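Local coordinates for racemase (Pseudovibrio sp. JE062, PDB 3MKC), which is a racemase-type member of the enolase superfamily, with the family's mandelate racemase-type N-terminal domain joined to a C-terminal TIM-barrel domain, at residues A[13-18]-A[34-39]; A[7-12]-A[119-124]; A[73-78]-A[88-93]. All coordinates share one frame; numbering follows the deposited sequence.

The three contacts lie together in the N-terminal domain of this enolase-superfamily protein, their centres about 13 to 18 Å apart and on the same side of the chain's centre. Contact 2, which ties the lead-in to strand 12-22 to the end of helix 102-122, closes the longest loop; within it contact 1 pairs strands 12-22 and 29-38, and contact 3 follows, setting a loop against helix 83-93. I12, at the start of strand 12-22, makes backbone bonds to G77 and R78, and I15 packs on A75; from strand 29-38, D38 bonds to Q121. The sheet is thus tied to helix 102-122 at one end and, along strand 12-22, to the loop before helix 83-93.

Contact 1: A[13-18]-A[34-39]; sequences KSIEFI and VKVTDE
With chi1 at 176°, V34 holds CG1 opposite the backbone N and CG2 opposite the carbonyl carbon, which brings CG2 over one face of the F17 ring, while F17, with chi1 at -85°, leans its ring toward the neighbouring strand. The result is a CH-pi contact inside an antiparallel beta hairpin, the pairing of strands 12-22 and 29-38 in the three-stranded sheet of the N-terminal domain. CG2 stands 4.0 Å from the ring centroid and 24° off its normal, offset toward the rim near CE1. On the same face of the sheet I15 and V36 lie alongside each other, CG1 of I15 to CG1 of V36 being 3.9 Å. This apolar face is covered by helix 102-122, where I110 touches both F17 and V34, and by I55 of helix 52-59.

The backbone gives the hairpin its register. E16 and K35 form a hydrogen-bonded pair, with E16 N to K35 O at 2.9 Å, and S14 pairs with T37. At the K13 end the regular pairing is broken by a classic beta bulge, K13 and S14 both facing T37: T37 O accepts from K13 N at 2.7 Å as well as from S14 N at 3.1 Å, so two N-H groups grip one carbonyl. On the other face the extended chains of E16 and K35 run outward without their charges meeting; K35 makes a cation-pi contact with Y43. A water bridges the hydroxyls there, 2.7 Å from S14 OG and 2.6 Å from T37 OG1, and donates to K35 O at 2.8 Å.

Contact 2: A[7-12]-A[119-124]; sequences PAVAPI and GKQLGV
Q121 reaches from the last turn of helix 102-122 into the bend made by A8, V9 and A10, and its amide carries the close-packed half of the contact. The chain is extended beyond CG (chi2 -174°), which takes the amide past A8 O and up to A10. NE2 donates to A10 O at 3.0 Å with an N-H...O angle of 162°. The acceptor lies almost in the plane of the amide, and the donor in turn sits on a lone pair of the A10 carbonyl. OE1 faces the other way, 3.5 Å from V9 CA and near V9 CG1. V9 is the centre of an inverse gamma turn, with a weak bond from A10 N to A8 O, that places A8 and A10 beside the amide. A8 CB also rests 3.4 Å from Q121 O.

The looser side lies between partly exposed residues: V9 CG2 meets L122 CD2 at 3.7 Å, methyl against methyl, with I81 touching both side chains.

NE2 also bonds to D38 OD2, while D38 OD1 accepts from the backbone N of N40 and of V42, which position the carboxylate. Both partners of NE2 are acceptors, consistent with this orientation of the amide, and they tie lead-in loop, hairpin and helix together.

Contact 3: A[73-78]-A[88-93]; sequences EKAIGR and DAMYDA
The guanidinium of R78 meets A89 edge-on: A89 CB lies near its plane, 4.1 Å from NH1, and NH2 forms a salt bridge with E82. Bends at chi2 (-63°) and chi3 (-64°) fold the arginine chain back toward helix 83-93, where it also touches A85 and I86. A89 CB is shared, with K74 CB also 4.1 Å away.

K74 supplies most of the remaining contact through its aliphatic part. Its CB and CG lie over the helix surface between A89 and A93, one turn apart, with CG 3.6 Å from A93 CB and 3.7 Å from A89 O. The bend at chi2 (-65°) carries the chain across the A93 methyl, CE to CB 3.9 Å, before the ammonium end leads away from the helix.

A type II beta turn from A75 to R78, closed by R78 N to A75 O at 3.0 Å, reverses the loop; G77 occupies the turn position with positive phi. K74, just before the turn, and R78, at its end, both reach helix 83-93 of the N-terminal domain. On the inner side A75 CB comes 4.3 Å from SE of M90, a selenomethionine, which packs in turn on I110 of helix 102-122, while A75 touches I15 of strand 12-22.

Contact 1: A[13-18]-A[34-39]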
loop_
_atom_site.group_PDB
_atom_site.type_symbol
_atom_site.label_atom_id
_atom_site.label_comp_id
_atom_site.label_asym_id
_atom_site.label_seq_id
_atom_site.Cartn_x
_atom_site.Cartn_y
_atom_site.Cartn_z
ATOM N N LYS A 13 -0.659 -9.929 -24.785
ATOM C CA LYS A 13 -1.284 -11.127 -25.333
ATOM C C LYS A 13 -2.285 -11.740 -24.359
ATOM O O LYS A 13 -3.352 -12.208 -24.760
ATOM C CB LYS A 13 -0.215 -12.161 -25.687
ATOM C CG LYS A 13 -0.775 -13.466 -26.241
ATOM C CD LYS A 13 0.349 -14.419 -26.597
ATOM C CE LYS A 13 -0.170 -15.744 -27.120
ATOM N NZ LYS A 13 0.966 -16.584 -27.597
ATOM N N SER A 14 -1.942 -11.738 -23.076
ATOM C CA SER A 14 -2.832 -12.313 -22.082
ATOM C C SER A 14 -2.680 -11.691 -20.705
ATOM O O SER A 14 -1.660 -11.079 -20.384
ATOM C CB SER A 14 -2.597 -13.823 -21.972
ATOM O OG SER A 14 -1.342 -14.105 -21.369
ATOM N N ILE A 15 -3.717 -11.855 -19.897
ATOM C CA ILE A 15 -3.723 -11.350 -18.538
ATOM C C ILE A 15 -4.340 -12.443 -17.686
ATOM O O ILE A 15 -5.507 -12.817 -17.865
ATOM C CB ILE A 15 -4.538 -10.050 -18.407
ATOM C CG1 ILE A 15 -3.874 -8.941 -19.234
ATOM C CG2 ILE A 15 -4.621 -9.637 -16.935
ATOM C CD1 ILE A 15 -4.549 -7.579 -19.114
ATOM N N GLU A 16 -3.539 -12.960 -16.767
ATOM C CA GLU A 16 -3.958 -14.036 -15.889
ATOM C C GLU A 16 -3.997 -13.630 -14.422
ATOM O O GLU A 16 -3.050 -13.044 -13.893
ATOM C CB GLU A 16 -3.014 -15.230 -16.078
ATOM C CG GLU A 16 -3.161 -16.339 -15.052
ATOM C CD GLU A 16 -2.297 -17.551 -15.374
ATOM O OE1 GLU A 16 -1.127 -17.368 -15.781
ATOM O OE2 GLU A 16 -2.784 -18.691 -15.212
ATOM N N PHE A 17 -5.113 -13.939 -13.773
ATOM C CA PHE A 17 -5.283 -13.647 -12.359
ATOM C C PHE A 17 -5.008 -14.964 -11.645
ATOM O O PHE A 17 -5.698 -15.955 -11.865
ATOM C CB PHE A 17 -6.705 -13.144 -12.091
ATOM C CG PHE A 17 -6.874 -11.658 -12.321
ATOM C CD1 PHE A 17 -6.999 -10.787 -11.245
ATOM C CD2 PHE A 17 -6.863 -11.131 -13.610
ATOM C CE1 PHE A 17 -7.108 -9.408 -11.443
ATOM C CE2 PHE A 17 -6.971 -9.751 -13.823
ATOM C CZ PHE A 17 -7.092 -8.890 -12.731
ATOM N N ILE A 18 -3.993 -14.966 -10.789
ATOM C CA ILE A 18 -3.590 -16.179 -10.096
ATOM C C ILE A 18 -3.782 -16.165 -8.594
ATOM O O ILE A 18 -2.968 -15.611 -7.859
ATOM C CB ILE A 18 -2.107 -16.482 -10.390
ATOM C CG1 ILE A 18 -1.902 -16.587 -11.900
ATOM C CG2 ILE A 18 -1.679 -17.761 -9.678
ATOM C CD1 ILE A 18 -0.453 -16.627 -12.326
ATOM N N VAL A 34 -1.238 -10.973 -10.560
ATOM C CA VAL A 34 -1.714 -10.615 -11.881
ATOM C C VAL A 34 -0.516 -10.689 -12.822
ATOM O O VAL A 34 0.458 -9.952 -12.658
ATOM C CB VAL A 34 -2.286 -9.189 -11.919
ATOM C CG1 VAL A 34 -2.674 -8.831 -13.352
ATOM C CG2 VAL A 34 -3.485 -9.086 -10.993
ATOM N N LYS A 35 -0.588 -11.585 -13.800
ATOM C CA LYS A 35 0.494 -11.751 -14.759
ATOM C C LYS A 35 0.051 -11.298 -16.146
ATOM O O LYS A 35 -0.855 -11.888 -16.743
ATOM C CB LYS A 35 0.913 -13.221 -14.802
ATOM C CG LYS A 35 2.163 -13.533 -15.611
ATOM C CD LYS A 35 2.413 -15.040 -15.575
ATOM C CE LYS A 35 3.737 -15.435 -16.191
ATOM N NZ LYS A 35 4.041 -16.874 -15.901
ATOM N N VAL A 36 0.681 -10.241 -16.653
ATOM C CA VAL A 36 0.366 -9.721 -17.979
ATOM C C VAL A 36 1.515 -10.124 -18.901
ATOM O O VAL A 36 2.662 -9.740 -18.686
ATOM C CB VAL A 36 0.228 -8.179 -17.964
ATOM C CG1 VAL A 36 -0.167 -7.676 -19.338
ATOM C CG2 VAL A 36 -0.812 -7.761 -16.931
ATOM N N THR A 37 1.195 -10.901 -19.927
ATOM C CA THR A 37 2.199 -11.387 -20.861
ATOM C C THR A 37 2.058 -10.766 -22.242
ATOM O O THR A 37 0.946 -10.632 -22.749
ATOM C CB THR A 37 2.093 -12.909 -20.992
ATOM O OG1 THR A 37 2.058 -13.493 -19.683
ATOM C CG2 THR A 37 3.289 -13.463 -21.761
ATOM N N ASP A 38 3.176 -10.381 -22.852
ATOM C CA ASP A 38 3.103 -9.795 -24.186
ATOM C C ASP A 38 3.282 -10.874 -25.248
ATOM O O ASP A 38 3.503 -12.040 -24.928
ATOM C CB ASP A 38 4.125 -8.658 -24.369
ATOM C CG ASP A 38 5.564 -9.145 -24.465
ATOM O OD1 ASP A 38 5.792 -10.341 -24.734
ATOM O OD2 ASP A 38 6.476 -8.306 -24.288
ATOM N N GLU A 39 3.188 -10.480 -26.511
ATOM C CA GLU A 39 3.294 -11.428 -27.610
ATOM C C GLU A 39 4.660 -12.055 -27.785
ATOM O O GLU A 39 4.819 -12.968 -28.590
ATOM C CB GLU A 39 2.855 -10.760 -28.909
ATOM C CG GLU A 39 1.531 -10.043 -28.760
ATOM C CD GLU A 39 0.729 -9.980 -30.039
ATOM O OE1 GLU A 39 1.191 -9.345 -31.012
ATOM O OE2 GLU A 39 -0.372 -10.576 -30.062
HETATM O O HOH W 1 -0.382 -13.667 -18.891
#

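Contact 2: A[7-12]-A[119-124]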
loop_
_atom_site.group_PDB
_atom_site.type_symbol
_atom_site.label_atom_id
_atom_site.label_comp_id
_atom_site.label_asym_id
_atom_site.label_seq_id
_atom_site.Cartn_x
_atom_site.Cartn_y
_atom_site.Cartn_z
ATOM N N PRO A 7 11.115 -2.516 -31.275
ATOM C CA PRO A 7 10.409 -3.782 -31.494
ATOM C C PRO A 7 9.973 -4.473 -30.204
ATOM O O PRO A 7 9.027 -5.254 -30.205
ATOM C CB PRO A 7 11.432 -4.621 -32.264
ATOM C CG PRO A 7 12.302 -3.594 -32.936
ATOM C CD PRO A 7 12.470 -2.569 -31.848
ATOM N N ALA A 8 10.679 -4.185 -29.115
ATOM C CA ALA A 8 10.400 -4.784 -27.813
ATOM C C ALA A 8 9.059 -4.377 -27.197
ATOM O O ALA A 8 8.496 -5.113 -26.389
ATOM C CB ALA A 8 11.534 -4.462 -26.847
ATOM N N VAL A 9 8.552 -3.207 -27.558
ATOM C CA VAL A 9 7.269 -2.767 -27.021
ATOM C C VAL A 9 6.194 -3.499 -27.810
ATOM O O VAL A 9 5.647 -2.971 -28.778
ATOM C CB VAL A 9 7.098 -1.244 -27.179
ATOM C CG1 VAL A 9 5.818 -0.787 -26.508
ATOM C CG2 VAL A 9 8.289 -0.539 -26.576
ATOM N N ALA A 10 5.914 -4.731 -27.398
ATOM C CA ALA A 10 4.926 -5.571 -28.072
ATOM C C ALA A 10 3.579 -5.531 -27.365
ATOM O O ALA A 10 3.509 -5.261 -26.169
ATOM C CB ALA A 10 5.432 -7.002 -28.143
ATOM N N PRO A 11 2.492 -5.838 -28.095
ATOM C CA PRO A 11 1.139 -5.830 -27.530
ATOM C C PRO A 11 0.925 -6.885 -26.460
ATOM O O PRO A 11 1.585 -7.928 -26.449
ATOM C CB PRO A 11 0.242 -6.087 -28.747
ATOM C CG PRO A 11 1.107 -5.716 -29.931
ATOM C CD PRO A 11 2.454 -6.227 -29.513
ATOM N N ILE A 12 -0.013 -6.606 -25.564
ATOM C CA ILE A 12 -0.359 -7.531 -24.496
ATOM C C ILE A 12 -1.083 -8.718 -25.128
ATOM O O ILE A 12 -2.005 -8.534 -25.922
ATOM C CB ILE A 12 -1.294 -6.852 -23.470
ATOM C CG1 ILE A 12 -0.539 -5.731 -22.759
ATOM C CG2 ILE A 12 -1.837 -7.881 -22.483
ATOM C CD1 ILE A 12 -1.390 -4.940 -21.787
ATOM N N GLY A 119 8.457 -1.709 -18.158
ATOM C CA GLY A 119 9.843 -1.497 -17.790
ATOM C C GLY A 119 10.722 -2.581 -18.379
ATOM O O GLY A 119 11.784 -2.302 -18.937
ATOM N N LYS A 120 10.284 -3.828 -18.257
ATOM C CA LYS A 120 11.066 -4.943 -18.777
ATOM C C LYS A 120 11.234 -4.879 -20.287
ATOM O O LYS A 120 12.285 -5.252 -20.806
ATOM C CB LYS A 120 10.441 -6.271 -18.336
ATOM C CG LYS A 120 10.620 -6.525 -16.838
ATOM C CD LYS A 120 9.777 -7.687 -16.321
ATOM C CE LYS A 120 10.246 -9.033 -16.846
ATOM N NZ LYS A 120 9.464 -10.154 -16.226
ATOM N N GLN A 121 10.217 -4.396 -20.995
ATOM C CA GLN A 121 10.312 -4.271 -22.443
ATOM C C GLN A 121 11.340 -3.193 -22.791
ATOM O O GLN A 121 12.185 -3.378 -23.669
ATOM C CB GLN A 121 8.958 -3.873 -23.061
ATOM C CG GLN A 121 7.816 -4.888 -22.925
ATOM C CD GLN A 121 6.569 -4.452 -23.689
ATOM O OE1 GLN A 121 6.218 -3.272 -23.697
ATOM N NE2 GLN A 121 5.889 -5.406 -24.327
ATOM N N LEU A 122 11.265 -2.066 -22.088
ATOM C CA LEU A 122 12.154 -0.939 -22.332
ATOM C C LEU A 122 13.492 -1.038 -21.614
ATOM O O LEU A 122 14.382 -0.211 -21.830
ATOM C CB LEU A 122 11.458 0.359 -21.921
ATOM C CG LEU A 122 10.179 0.705 -22.682
ATOM C CD1 LEU A 122 9.453 1.848 -21.978
ATOM C CD2 LEU A 122 10.523 1.079 -24.106
ATOM N N GLY A 123 13.632 -2.042 -20.760
ATOM C CA GLY A 123 14.869 -2.209 -20.026
ATOM C C GLY A 123 15.141 -1.054 -19.081
ATOM O O GLY A 123 16.278 -0.605 -18.953
ATOM N N VAL A 124 14.093 -0.564 -18.424
ATOM C CA VAL A 124 14.245 0.536 -17.477
ATOM C C VAL A 124 13.424 0.250 -16.228
ATOM O O VAL A 124 12.349 -0.346 -16.306
ATOM C CB VAL A 124 13.783 1.881 -18.081
ATOM C CG1 VAL A 124 14.546 2.162 -19.360
ATOM C CG2 VAL A 124 12.283 1.860 -18.351
#

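Contact 3: A[73-78]-A[88-93]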
loop_
_atom_site.group_PDB
_atom_site.type_symbol
_atom_site.label_atom_id
_atom_site.label_comp_id
_atom_site.label_asym_id
_atom_site.label_seq_id
_atom_site.Cartn_x
_atom_site.Cartn_y
_atom_site.Cartn_z
ATOM N N GLU A 73 -10.321 -7.299 -21.023
ATOM C CA GLU A 73 -10.652 -7.065 -22.420
ATOM C C GLU A 73 -10.062 -5.804 -23.038
ATOM O O GLU A 73 -9.511 -5.845 -24.139
ATOM C CB GLU A 73 -12.169 -7.065 -22.601
ATOM C CG GLU A 73 -12.618 -7.188 -24.044
ATOM C CD GLU A 73 -14.131 -7.201 -24.182
ATOM O OE1 GLU A 73 -14.781 -8.058 -23.546
ATOM O OE2 GLU A 73 -14.666 -6.348 -24.925
ATOM N N LYS A 74 -10.160 -4.680 -22.338
ATOM C CA LYS A 74 -9.643 -3.433 -22.886
ATOM C C LYS A 74 -8.128 -3.260 -22.819
ATOM O O LYS A 74 -7.600 -2.259 -23.301
ATOM C CB LYS A 74 -10.341 -2.249 -22.214
ATOM C CG LYS A 74 -11.835 -2.200 -22.481
ATOM C CD LYS A 74 -12.135 -1.959 -23.960
ATOM C CE LYS A 74 -13.630 -2.059 -24.228
ATOM N NZ LYS A 74 -13.985 -1.715 -25.630
ATOM N N ALA A 75 -7.437 -4.234 -22.233
ATOM C CA ALA A 75 -5.983 -4.199 -22.114
ATOM C C ALA A 75 -5.342 -5.097 -23.173
ATOM O O ALA A 75 -4.306 -4.759 -23.741
ATOM C CB ALA A 75 -5.563 -4.656 -20.725
ATOM N N ILE A 76 -5.964 -6.242 -23.432
ATOM C CA ILE A 76 -5.457 -7.181 -24.428
ATOM C C ILE A 76 -5.254 -6.485 -25.773
ATOM O O ILE A 76 -6.147 -5.795 -26.271
ATOM C CB ILE A 76 -6.432 -8.360 -24.639
ATOM C CG1 ILE A 76 -6.726 -9.043 -23.306
ATOM C CG2 ILE A 76 -5.840 -9.350 -25.644
ATOM C CD1 ILE A 76 -5.517 -9.627 -22.634
ATOM N N GLY A 77 -4.076 -6.667 -26.356
ATOM C CA GLY A 77 -3.786 -6.056 -27.640
ATOM C C GLY A 77 -3.087 -4.712 -27.564
ATOM O O GLY A 77 -2.459 -4.285 -28.534
ATOM N N ARG A 78 -3.178 -4.051 -26.414
ATOM C CA ARG A 78 -2.566 -2.736 -26.236
ATOM C C ARG A 78 -1.074 -2.811 -25.929
ATOM O O ARG A 78 -0.577 -3.827 -25.439
ATOM C CB ARG A 78 -3.274 -1.973 -25.102
ATOM C CG ARG A 78 -4.771 -1.718 -25.323
ATOM C CD ARG A 78 -5.008 -0.825 -26.530
ATOM N NE ARG A 78 -4.443 0.511 -26.357
ATOM C CZ ARG A 78 -5.018 1.480 -25.650
ATOM N NH1 ARG A 78 -6.183 1.262 -25.048
ATOM N NH2 ARG A 78 -4.432 2.670 -25.545
ATOM N N ASP A 88 -7.479 4.240 -18.239
ATOM C CA ASP A 88 -8.732 4.898 -18.591
ATOM C C ASP A 88 -9.664 3.969 -19.353
ATOM O O ASP A 88 -10.878 3.981 -19.133
ATOM C CB ASP A 88 -8.485 6.153 -19.444
ATOM C CG ASP A 88 -7.904 7.311 -18.646
ATOM O OD1 ASP A 88 -7.982 7.289 -17.397
ATOM O OD2 ASP A 88 -7.382 8.253 -19.275
ATOM N N ALA A 89 -9.090 3.170 -20.248
ATOM C CA ALA A 89 -9.879 2.253 -21.062
ATOM C C ALA A 89 -10.555 1.195 -20.211
ATOM O O ALA A 89 -11.734 0.894 -20.402
ATOM C CB ALA A 89 -8.989 1.590 -22.112
HETATM N N MSE A 90 -9.805 0.624 -19.277
HETATM C CA MSE A 90 -10.344 -0.399 -18.398
HETATM C C MSE A 90 -11.411 0.206 -17.488
HETATM O O MSE A 90 -12.512 -0.346 -17.343
HETATM C CB MSE A 90 -9.229 -1.017 -17.544
HETATM C CG MSE A 90 -8.246 -1.900 -18.306
HETATM SE SE MSE A 90 -7.033 -2.807 -17.109
HETATM C CE MSE A 90 -6.012 -1.266 -16.564
ATOM N N TYR A 91 -11.082 1.340 -16.875
ATOM C CA TYR A 91 -12.014 2.009 -15.974
ATOM C C TYR A 91 -13.323 2.367 -16.678
ATOM O O TYR A 91 -14.404 2.065 -16.183
ATOM C CB TYR A 91 -11.388 3.287 -15.406
ATOM C CG TYR A 91 -12.245 3.954 -14.348
ATOM C CD1 TYR A 91 -12.141 3.588 -13.009
ATOM C CD2 TYR A 91 -13.177 4.935 -14.691
ATOM C CE1 TYR A 91 -12.943 4.186 -12.032
ATOM C CE2 TYR A 91 -13.983 5.534 -13.728
ATOM C CZ TYR A 91 -13.859 5.157 -12.399
ATOM O OH TYR A 91 -14.641 5.761 -11.438
ATOM N N ASP A 92 -13.216 3.013 -17.834
ATOM C CA ASP A 92 -14.399 3.422 -18.578
ATOM C C ASP A 92 -15.310 2.253 -18.936
ATOM O O ASP A 92 -16.528 2.372 -18.880
ATOM C CB ASP A 92 -13.988 4.139 -19.866
ATOM C CG ASP A 92 -15.179 4.563 -20.696
ATOM O OD1 ASP A 92 -15.938 5.450 -20.246
ATOM O OD2 ASP A 92 -15.369 4.002 -21.797
ATOM N N ALA A 93 -14.715 1.120 -19.297
ATOM C CA ALA A 93 -15.495 -0.044 -19.715
ATOM C C ALA A 93 -16.088 -0.885 -18.594
ATOM O O ALA A 93 -16.872 -1.799 -18.852
ATOM C CB ALA A 93 -14.635 -0.931 -20.621
#